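Local coordinates for protein alpha-amylase (Eisenia fetida, PDB 6M4K) that probably catalyses the internal hydrolysis of alpha-1,4-glucosidic linkages in starch-like polysaccharides, as a calcium-binding member of glycosyl hydrolase family 13, at residues A[20-25]-A[342-347]; A[48-53]-A[98-103]; A[293-298]-A[335-340]. All coordinates share one frame; numbering follows the deposited sequence.

Contact 1 (A[20-25]-A[342-347]); sequences VHLFEW and LMSSYN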
loop_
_atom_site.group_PDB
_atom_site.type_symbol
_atom_site.label_atom_id
_atom_site.label_comp_id
_atom_site.label_asym_id
_atom_site.label_seq_id
_atom_site.Cartn_x
_atom_site.Cartn_y
_atom_site.Cartn_z
ATOM N N VAL A 20 -5.428 2.433 -3.189
ATOM C CA VAL A 20 -5.680 2.599 -1.757
ATOM C C VAL A 20 -5.818 1.226 -1.115
ATOM O O VAL A 20 -6.547 0.370 -1.622
ATOM C CB VAL A 20 -6.957 3.424 -1.493
ATOM C CG1 VAL A 20 -7.198 3.557 0.014
ATOM C CG2 VAL A 20 -6.879 4.776 -2.154
ATOM N N HIS A 21 -5.169 1.028 0.027
ATOM C CA HIS A 21 -5.358 -0.197 0.797
ATOM C C HIS A 21 -6.485 0.034 1.795
ATOM O O HIS A 21 -6.298 0.739 2.792
ATOM C CB HIS A 21 -4.083 -0.547 1.541
ATOM C CG HIS A 21 -4.157 -1.849 2.266
ATOM N ND1 HIS A 21 -3.235 -2.209 3.224
ATOM C CD2 HIS A 21 -5.009 -2.892 2.144
ATOM C CE1 HIS A 21 -3.527 -3.416 3.674
ATOM N NE2 HIS A 21 -4.600 -3.852 3.035
ATOM N N LEU A 22 -7.664 -0.525 1.515
ATOM C CA LEU A 22 -8.804 -0.397 2.428
ATOM C C LEU A 22 -8.726 -1.549 3.437
ATOM O O LEU A 22 -9.438 -2.552 3.367
ATOM C CB LEU A 22 -10.111 -0.339 1.646
ATOM C CG LEU A 22 -10.284 0.888 0.747
ATOM C CD1 LEU A 22 -11.619 0.819 0.007
ATOM C CD2 LEU A 22 -10.199 2.178 1.548
ATOM N N PHE A 23 -7.811 -1.378 4.392
ATOM C CA PHE A 23 -7.391 -2.444 5.299
ATOM C C PHE A 23 -8.549 -2.870 6.204
ATOM O O PHE A 23 -9.108 -2.050 6.945
ATOM C CB PHE A 23 -6.218 -1.896 6.115
ATOM C CG PHE A 23 -5.693 -2.816 7.188
ATOM C CD1 PHE A 23 -5.276 -4.108 6.902
ATOM C CD2 PHE A 23 -5.551 -2.345 8.494
ATOM C CE1 PHE A 23 -4.747 -4.933 7.897
ATOM C CE2 PHE A 23 -5.024 -3.167 9.493
ATOM C CZ PHE A 23 -4.635 -4.453 9.198
ATOM N N GLU A 24 -8.922 -4.147 6.121
ATOM C CA GLU A 24 -9.992 -4.753 6.912
ATOM C C GLU A 24 -11.377 -4.195 6.607
ATOM O O GLU A 24 -12.335 -4.502 7.338
ATOM C CB GLU A 24 -9.713 -4.738 8.423
ATOM C CG GLU A 24 -8.610 -5.686 8.872
ATOM C CD GLU A 24 -9.089 -7.106 9.137
ATOM O OE1 GLU A 24 -10.237 -7.461 8.781
ATOM O OE2 GLU A 24 -8.309 -7.880 9.719
ATOM N N TRP A 25 -11.545 -3.419 5.541
ATOM C CA TRP A 25 -12.891 -3.016 5.151
ATOM C C TRP A 25 -13.694 -4.221 4.663
ATOM O O TRP A 25 -13.168 -5.107 3.960
ATOM C CB TRP A 25 -12.854 -1.969 4.041
ATOM C CG TRP A 25 -12.424 -0.594 4.473
ATOM C CD1 TRP A 25 -11.416 -0.265 5.353
ATOM C CD2 TRP A 25 -12.980 0.648 4.027
ATOM N NE1 TRP A 25 -11.319 1.106 5.467
ATOM C CE2 TRP A 25 -12.279 1.686 4.676
ATOM C CE3 TRP A 25 -14.012 0.987 3.142
ATOM C CZ2 TRP A 25 -12.579 3.033 4.467
ATOM C CZ3 TRP A 25 -14.308 2.323 2.946
ATOM C CH2 TRP A 25 -13.593 3.324 3.595
ATOM N N LEU A 342 -1.807 4.444 -1.170
ATOM C CA LEU A 342 -2.089 5.087 0.112
ATOM C C LEU A 342 -2.706 4.083 1.076
ATOM O O LEU A 342 -3.656 3.375 0.725
ATOM C CB LEU A 342 -3.076 6.244 -0.062
ATOM C CG LEU A 342 -2.760 7.329 -1.088
ATOM C CD1 LEU A 342 -3.715 8.504 -0.933
ATOM C CD2 LEU A 342 -1.330 7.805 -0.958
ATOM N N MET A 343 -2.176 4.035 2.289
ATOM C CA MET A 343 -2.802 3.267 3.352
ATOM C C MET A 343 -4.114 3.923 3.774
ATOM O O MET A 343 -4.251 5.150 3.772
ATOM C CB MET A 343 -1.842 3.238 4.546
ATOM C CG MET A 343 -2.341 2.469 5.760
ATOM S SD MET A 343 -2.595 0.745 5.324
ATOM C CE MET A 343 -3.376 0.178 6.841
ATOM N N SER A 344 -5.091 3.099 4.136
ATOM C CA SER A 344 -6.312 3.575 4.777
ATOM C C SER A 344 -6.550 2.717 6.010
ATOM O O SER A 344 -6.712 1.497 5.900
ATOM C CB SER A 344 -7.514 3.538 3.827
ATOM O OG SER A 344 -8.559 4.353 4.339
ATOM N N SER A 345 -6.553 3.361 7.181
ATOM C CA SER A 345 -6.369 2.676 8.455
ATOM C C SER A 345 -7.606 2.726 9.343
ATOM O O SER A 345 -8.535 3.513 9.137
ATOM C CB SER A 345 -5.233 3.334 9.241
ATOM O OG SER A 345 -4.074 3.469 8.444
ATOM N N TYR A 346 -7.552 1.903 10.388
ATOM C CA TYR A 346 -8.440 2.063 11.525
ATOM C C TYR A 346 -7.628 2.403 12.771
ATOM O O TYR A 346 -6.441 2.098 12.878
ATOM C CB TYR A 346 -9.303 0.816 11.743
ATOM C CG TYR A 346 -8.567 -0.485 12.027
ATOM C CD1 TYR A 346 -8.061 -0.749 13.297
ATOM C CD2 TYR A 346 -8.417 -1.466 11.043
ATOM C CE1 TYR A 346 -7.418 -1.934 13.576
ATOM C CE2 TYR A 346 -7.776 -2.662 11.318
ATOM C CZ TYR A 346 -7.280 -2.899 12.589
ATOM O OH TYR A 346 -6.666 -4.093 12.859
ATOM N N ASN A 347 -8.304 3.029 13.733
ATOM C CA ASN A 347 -7.695 3.364 15.011
ATOM C C ASN A 347 -7.679 2.147 15.928
ATOM O O ASN A 347 -8.543 1.274 15.858
ATOM C CB ASN A 347 -8.496 4.497 15.655
ATOM C CG ASN A 347 -7.691 5.293 16.664
ATOM O OD1 ASN A 347 -6.503 5.070 16.856
ATOM N ND2 ASN A 347 -8.353 6.251 17.307
HETATM O O HOH W 1 -8.970 0.736 7.383
HETATM O O HOH W 2 -10.013 3.768 6.768
#
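Phe23 and Tyr346 bring their rings together just past the strand ends, planes only 6° apart but slid until they barely overlap; Phe23 CE2 touches Tyr346 CE2 at 3.3 Å. With chi1 at 61°, Tyr346 holds its ring between its own backbone N and carbonyl carbon, which brings it back beside Phe23, and its hydroxyl is bonded to Val362 O. This is the tight side. Met343, its chain bent at chi2, lays CE against Phe23 CB (3.6 Å) and its sulfur obliquely beside the imidazole, Met343 SD to His21 ND1 being 3.7 Å. Phe23 CB in turn lies over the centre of one face of the His21 ring. The backbones carrying these side chains are the first and last strands of the TIM barrel, 19-22 and 339-344, whose parallel pairing closes the cylinder. A bond from His21 N to Leu342 O is 2.9 Å and fairly straight at 164°; the two that follow, Ser344 N to His21 O and Phe23 N to Ser344 O, are weak. Between Trp25 and Ser344 the fit is looser, and water does the joining. Both waters lie in the indole plane at the edge of Trp25. One donates to Phe23 O and Ser344 O; the other accepts from Trp25 NE1 (3.2 Å), donates to Ser345 O and meets Ser344 OG, a hydroxyl also bonded to His386 ND1.

Contact 2 (A[48-53]-A[98-103]); sequences SPPNEH and IYVDGV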
loop_
_atom_site.group_PDB
_atom_site.type_symbol
_atom_site.label_atom_id
_atom_site.label_comp_id
_atom_site.label_asym_id
_atom_site.label_seq_id
_atom_site.Cartn_x
_atom_site.Cartn_y
_atom_site.Cartn_z
ATOM N N SER A 48 -8.127 -6.793 1.784
ATOM C CA SER A 48 -7.550 -7.742 2.728
ATOM C C SER A 48 -7.769 -9.177 2.240
ATOM O O SER A 48 -8.669 -9.433 1.431
ATOM C CB SER A 48 -8.204 -7.551 4.102
ATOM O OG SER A 48 -7.712 -6.383 4.746
ATOM N N PRO A 49 -6.965 -10.136 2.717
ATOM C CA PRO A 49 -7.065 -11.519 2.201
ATOM C C PRO A 49 -8.501 -12.009 2.225
ATOM O O PRO A 49 -9.155 -11.982 3.278
ATOM C CB PRO A 49 -6.161 -12.316 3.156
ATOM C CG PRO A 49 -5.097 -11.311 3.548
ATOM C CD PRO A 49 -5.845 -9.997 3.671
ATOM N N PRO A 50 -9.043 -12.422 1.074
ATOM C CA PRO A 50 -10.473 -12.731 0.982
ATOM C C PRO A 50 -10.769 -14.218 1.069
ATOM O O PRO A 50 -11.943 -14.608 1.060
ATOM C CB PRO A 50 -10.829 -12.199 -0.410
ATOM C CG PRO A 50 -9.587 -12.514 -1.197
ATOM C CD PRO A 50 -8.443 -12.221 -0.261
ATOM N N ASN A 51 -9.732 -15.053 1.088
ATOM C CA ASN A 51 -9.917 -16.491 1.198
ATOM C C ASN A 51 -10.220 -16.872 2.649
ATOM O O ASN A 51 -10.099 -16.061 3.575
ATOM C CB ASN A 51 -8.653 -17.212 0.751
ATOM C CG ASN A 51 -7.480 -16.844 1.604
ATOM O OD1 ASN A 51 -7.007 -15.708 1.550
ATOM N ND2 ASN A 51 -7.018 -17.770 2.428
ATOM N N GLU A 52 -10.589 -18.137 2.845
ATOM C CA GLU A 52 -10.842 -18.634 4.191
ATOM C C GLU A 52 -9.568 -18.586 5.018
ATOM O O GLU A 52 -8.550 -19.181 4.649
ATOM C CB GLU A 52 -11.368 -20.063 4.143
ATOM C CG GLU A 52 -11.634 -20.574 5.543
ATOM C CD GLU A 52 -12.233 -21.955 5.600
ATOM O OE1 GLU A 52 -12.081 -22.754 4.645
ATOM O OE2 GLU A 52 -12.862 -22.249 6.639
ATOM N N HIS A 53 -9.648 -17.913 6.162
ATOM C CA HIS A 53 -8.505 -17.724 7.035
ATOM C C HIS A 53 -8.828 -18.233 8.436
ATOM O O HIS A 53 -9.981 -18.490 8.792
ATOM C CB HIS A 53 -8.111 -16.240 7.099
ATOM C CG HIS A 53 -9.251 -15.340 7.460
ATOM N ND1 HIS A 53 -9.699 -15.186 8.756
ATOM C CD2 HIS A 53 -10.073 -14.591 6.685
ATOM C CE1 HIS A 53 -10.726 -14.354 8.765
ATOM N NE2 HIS A 53 -10.978 -13.981 7.522
ATOM N N ILE A 98 -9.703 -3.996 -8.390
ATOM C CA ILE A 98 -9.532 -4.735 -7.141
ATOM C C ILE A 98 -8.251 -5.554 -7.217
ATOM O O ILE A 98 -8.089 -6.386 -8.123
ATOM C CB ILE A 98 -10.736 -5.648 -6.858
ATOM C CG1 ILE A 98 -12.026 -4.835 -6.751
ATOM C CG2 ILE A 98 -10.505 -6.480 -5.588
ATOM C CD1 ILE A 98 -12.068 -3.844 -5.582
ATOM N N TYR A 99 -7.365 -5.356 -6.242
ATOM C CA TYR A 99 -6.154 -6.152 -6.089
ATOM C C TYR A 99 -6.270 -6.956 -4.805
ATOM O O TYR A 99 -6.478 -6.384 -3.725
ATOM C CB TYR A 99 -4.917 -5.253 -6.063
ATOM C CG TYR A 99 -4.951 -4.263 -7.196
ATOM C CD1 TYR A 99 -4.793 -4.678 -8.511
ATOM C CD2 TYR A 99 -5.251 -2.929 -6.966
ATOM C CE1 TYR A 99 -4.870 -3.773 -9.562
ATOM C CE2 TYR A 99 -5.335 -2.017 -8.008
ATOM C CZ TYR A 99 -5.144 -2.450 -9.302
ATOM O OH TYR A 99 -5.229 -1.543 -10.336
ATOM N N VAL A 100 -6.155 -8.259 -4.918
ATOM C CA VAL A 100 -6.330 -9.154 -3.788
ATOM C C VAL A 100 -5.002 -9.353 -3.071
ATOM O O VAL A 100 -3.982 -9.639 -3.694
ATOM C CB VAL A 100 -6.919 -10.490 -4.261
ATOM C CG1 VAL A 100 -6.681 -11.593 -3.234
ATOM C CG2 VAL A 100 -8.409 -10.323 -4.544
ATOM N N ASP A 101 -5.026 -9.234 -1.743
ATOM C CA ASP A 101 -3.900 -9.608 -0.892
ATOM C C ASP A 101 -3.835 -11.136 -0.867
ATOM O O ASP A 101 -4.643 -11.806 -0.211
ATOM C CB ASP A 101 -4.143 -9.013 0.491
ATOM C CG ASP A 101 -2.921 -8.986 1.376
ATOM O OD1 ASP A 101 -2.019 -9.819 1.217
ATOM O OD2 ASP A 101 -2.898 -8.120 2.293
ATOM N N GLY A 102 -2.893 -11.699 -1.628
ATOM C CA GLY A 102 -2.821 -13.125 -1.854
ATOM C C GLY A 102 -1.739 -13.731 -0.987
ATOM O O GLY A 102 -0.578 -13.323 -1.057
ATOM N N VAL A 103 -2.125 -14.704 -0.164
ATOM C CA VAL A 103 -1.246 -15.266 0.855
ATOM C C VAL A 103 -0.906 -16.689 0.424
ATOM O O VAL A 103 -1.693 -17.617 0.652
ATOM C CB VAL A 103 -1.896 -15.224 2.244
ATOM C CG1 VAL A 103 -0.915 -15.710 3.289
ATOM C CG2 VAL A 103 -2.362 -13.798 2.553
HETATM O O HOH W 3 -5.026 -14.601 -0.056
#
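The pyrrolidine ring of Pro49 turns one face to Asp101, whose CB and carbonyl oxygen both lie above it; the nearest side-chain pair is Pro49 CD to Asp101 CB, 3.7 Å. Val103 comes in obliquely past the rim, on the same side as Asp101, its CG2 3.8 Å from Pro49 CG. Pro50 is used differently: its CG-CD edge abuts Val100, with Pro50 CD 3.5 Å from Val100 CG1, the methyl that lies opposite the backbone N (chi1 161°). No direct hydrogen bond crosses between 48-53 and 98-103. The Asp101 carbonyl instead receives a CA-H...O contact from Pro49 CA (3.4 Å) and a hydrogen bond from a water 2.8 Å from Asp101 O, which also donates to Asn51 OD1 and accepts from Val103 N. The Asp101 carboxylate, running alongside Pro49, is gripped by Tyr67 OH and by a salt bridge to Arg198. Residues 101-103 open the GH13 conserved segment that leads into the calcium ligand Asn105. The two prolines belong to the loop that follows barrel strand 44-47 and pack against the end of the neighbouring strand 97-102; Phe84 of helix 81-93 touches both Pro50 and Val100, Leu189 of helix 176-192 meets Val100, and Phe185 of that helix meets Asn51.

Contact 3 (A[293-298]-A[335-340]); sequences FDALVF and WDYGHV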
loop_
_atom_site.group_PDB
_atom_site.type_symbol
_atom_site.label_atom_id
_atom_site.label_comp_id
_atom_site.label_asym_id
_atom_site.label_seq_id
_atom_site.Cartn_x
_atom_site.Cartn_y
_atom_site.Cartn_z
ATOM N N PHE A 293 9.863 2.244 -12.244
ATOM C CA PHE A 293 8.988 1.370 -13.016
ATOM C C PHE A 293 8.841 -0.001 -12.379
ATOM O O PHE A 293 7.898 -0.722 -12.709
ATOM C CB PHE A 293 9.511 1.185 -14.444
ATOM C CG PHE A 293 9.522 2.442 -15.266
ATOM C CD1 PHE A 293 8.839 3.588 -14.864
ATOM C CD2 PHE A 293 10.218 2.469 -16.465
ATOM C CE1 PHE A 293 8.879 4.747 -15.645
ATOM C CE2 PHE A 293 10.245 3.605 -17.248
ATOM C CZ PHE A 293 9.581 4.741 -16.847
ATOM N N ASP A 294 9.746 -0.378 -11.497
ATOM C CA ASP A 294 9.671 -1.674 -10.836
ATOM C C ASP A 294 9.016 -1.605 -9.461
ATOM O O ASP A 294 8.868 -2.646 -8.809
ATOM C CB ASP A 294 11.075 -2.254 -10.664
ATOM C CG ASP A 294 11.722 -2.628 -11.975
ATOM O OD1 ASP A 294 11.039 -3.153 -12.872
ATOM O OD2 ASP A 294 12.933 -2.383 -12.091
ATOM N N ALA A 295 8.633 -0.416 -9.000
ATOM C CA ALA A 295 8.350 -0.192 -7.588
ATOM C C ALA A 295 6.883 0.104 -7.334
ATOM O O ALA A 295 6.231 0.839 -8.085
ATOM C CB ALA A 295 9.173 0.980 -7.047
ATOM N N LEU A 296 6.398 -0.464 -6.237
ATOM C CA LEU A 296 5.161 -0.072 -5.583
ATOM C C LEU A 296 5.592 0.664 -4.320
ATOM O O LEU A 296 6.341 0.112 -3.508
ATOM C CB LEU A 296 4.367 -1.335 -5.256
ATOM C CG LEU A 296 2.922 -1.302 -4.751
ATOM C CD1 LEU A 296 2.812 -0.786 -3.309
ATOM C CD2 LEU A 296 1.961 -0.564 -5.690
ATOM N N VAL A 297 5.157 1.923 -4.179
ATOM C CA VAL A 297 5.662 2.804 -3.132
ATOM C C VAL A 297 4.510 3.252 -2.237
ATOM O O VAL A 297 3.342 3.258 -2.631
ATOM C CB VAL A 297 6.459 4.013 -3.686
ATOM C CG1 VAL A 297 7.590 3.530 -4.589
ATOM C CG2 VAL A 297 5.565 4.969 -4.458
ATOM N N PHE A 298 4.869 3.640 -1.014
ATOM C CA PHE A 298 3.886 3.928 0.032
ATOM C C PHE A 298 4.629 4.480 1.240
ATOM O O PHE A 298 5.786 4.127 1.488
ATOM C CB PHE A 298 3.091 2.659 0.431
ATOM C CG PHE A 298 3.973 1.481 0.741
ATOM C CD1 PHE A 298 4.471 0.693 -0.289
ATOM C CD2 PHE A 298 4.353 1.179 2.044
ATOM C CE1 PHE A 298 5.327 -0.370 -0.033
ATOM C CE2 PHE A 298 5.195 0.091 2.306
ATOM C CZ PHE A 298 5.686 -0.678 1.260
ATOM N N TRP A 335 5.816 13.904 -6.631
ATOM C CA TRP A 335 7.023 13.417 -7.281
ATOM C C TRP A 335 6.642 12.456 -8.406
ATOM O O TRP A 335 5.469 12.181 -8.659
ATOM C CB TRP A 335 7.913 12.727 -6.248
ATOM C CG TRP A 335 9.395 12.680 -6.512
ATOM C CD1 TRP A 335 10.172 11.558 -6.624
ATOM C CD2 TRP A 335 10.286 13.796 -6.614
ATOM N NE1 TRP A 335 11.487 11.911 -6.805
ATOM C CE2 TRP A 335 11.581 13.280 -6.803
ATOM C CE3 TRP A 335 10.110 15.186 -6.572
ATOM C CZ2 TRP A 335 12.694 14.103 -6.945
ATOM C CZ3 TRP A 335 11.211 15.998 -6.703
ATOM C CH2 TRP A 335 12.487 15.459 -6.899
ATOM N N ASP A 336 7.650 11.960 -9.120
ATOM C CA ASP A 336 7.442 10.950 -10.161
ATOM C C ASP A 336 8.359 9.785 -9.828
ATOM O O ASP A 336 9.533 9.774 -10.212
ATOM C CB ASP A 336 7.717 11.511 -11.546
ATOM C CG ASP A 336 7.399 10.515 -12.648
ATOM O OD1 ASP A 336 6.722 9.504 -12.366
ATOM O OD2 ASP A 336 7.821 10.744 -13.798
ATOM N N TYR A 337 7.823 8.819 -9.095
ATOM C CA TYR A 337 8.590 7.659 -8.677
ATOM C C TYR A 337 7.652 6.598 -8.121
ATOM O O TYR A 337 7.070 6.758 -7.035
ATOM C CB TYR A 337 9.652 8.007 -7.623
ATOM C CG TYR A 337 10.398 6.782 -7.124
ATOM C CD1 TYR A 337 11.358 6.157 -7.919
ATOM C CD2 TYR A 337 10.119 6.231 -5.876
ATOM C CE1 TYR A 337 12.034 5.030 -7.477
ATOM C CE2 TYR A 337 10.782 5.110 -5.431
ATOM C CZ TYR A 337 11.728 4.499 -6.232
ATOM O OH TYR A 337 12.370 3.386 -5.749
ATOM N N GLY A 338 7.492 5.502 -8.859
ATOM C CA GLY A 338 6.771 4.349 -8.371
ATOM C C GLY A 338 5.271 4.447 -8.561
ATOM O O GLY A 338 4.699 5.502 -8.831
ATOM N N HIS A 339 4.624 3.297 -8.411
ATOM C CA HIS A 339 3.171 3.228 -8.356
ATOM C C HIS A 339 2.742 3.476 -6.914
ATOM O O HIS A 339 3.078 2.686 -6.027
ATOM C CB HIS A 339 2.696 1.852 -8.817
ATOM C CG HIS A 339 1.218 1.769 -8.997
ATOM N ND1 HIS A 339 0.527 0.577 -9.024
ATOM C CD2 HIS A 339 0.300 2.745 -9.172
ATOM C CE1 HIS A 339 -0.757 0.826 -9.213
ATOM N NE2 HIS A 339 -0.922 2.135 -9.309
ATOM N N VAL A 340 1.996 4.553 -6.689
ATOM C CA VAL A 340 1.692 5.017 -5.329
ATOM C C VAL A 340 0.464 4.315 -4.766
ATOM O O VAL A 340 -0.608 4.311 -5.388
ATOM C CB VAL A 340 1.483 6.536 -5.301
ATOM C CG1 VAL A 340 1.061 6.983 -3.894
ATOM C CG2 VAL A 340 2.754 7.260 -5.752
#
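Ala295 opens the pairing of segment 293-298 with 335-340: its CB lies 4.2 Å from Tyr337 OH, and its carbonyl oxygen accepts the N-H of His339. These are the seventh and eighth strands of the TIM barrel, joined in parallel by a beta-alpha-beta crossover through helix 322-334, so the chain leaves one strand and returns beside it. The bond from His339 N to Ala295 O is 3.0 Å long and almost perfectly straight (177°), although the donor approaches tilted from the carbonyl plane. Arg255 NH1 is a second donor to the same oxygen, so two hydrogen bonds grip it. Leu296 follows, pairing with His339 and reaching it with one methyl: Leu296 CD2 lies 3.8 Å from His339 ND1, oblique to the imidazole, and also touches the His339 carbonyl. That ring is fixed by bonds at both nitrogens, ND1 with Tyr232 OH and NE2 with Asp17 O, and Tyr10 stacks on it. Val297 makes the broadest contribution. Its N-H gives the second interstrand bond, Val297 N to His339 O at 2.9 Å, again straight and again tilted from the plane of the acceptor. On the other side of the sheet its methyls divide the work: Val297 CG1 packs against Tyr337 CE2 (3.7 Å), in a ring whose hydroxyl is bonded to Leu290 O, while chi1 of -55° leaves Val297 CG2 between the backbone N and the carbonyl carbon, where it meets Tyr337 O at 3.5 Å and Val340 CG2 at 3.9 Å. Gly338, with its positive phi of 84°, carries the backbone past this valine without a side chain in the way, leaving Gly338 CA 4.0 Å from Val297 CG1.

How the contacts relate
All three contacts belong to one closed parallel barrel and are buried; only in contact 3 is a touching residue, Gly338, partly exposed. Contacts 1 and 3 share strand 339-344, which pairs along one edge with 295-297 and along the other with 19-22. Contact 3 has straight interstrand bonds, with aliphatic side chains set against a tyrosine and a histidine; contact 1, farther along that strand, passes from one sound backbone bond through two weak ones to aromatic rings and water. Contact 2 joins a loop to a strand and relies on proline packing and one water; it lies nearest the calcium site. A probable Glu24 N to Ser48 OG hydrogen bond links contacts 1 and 2.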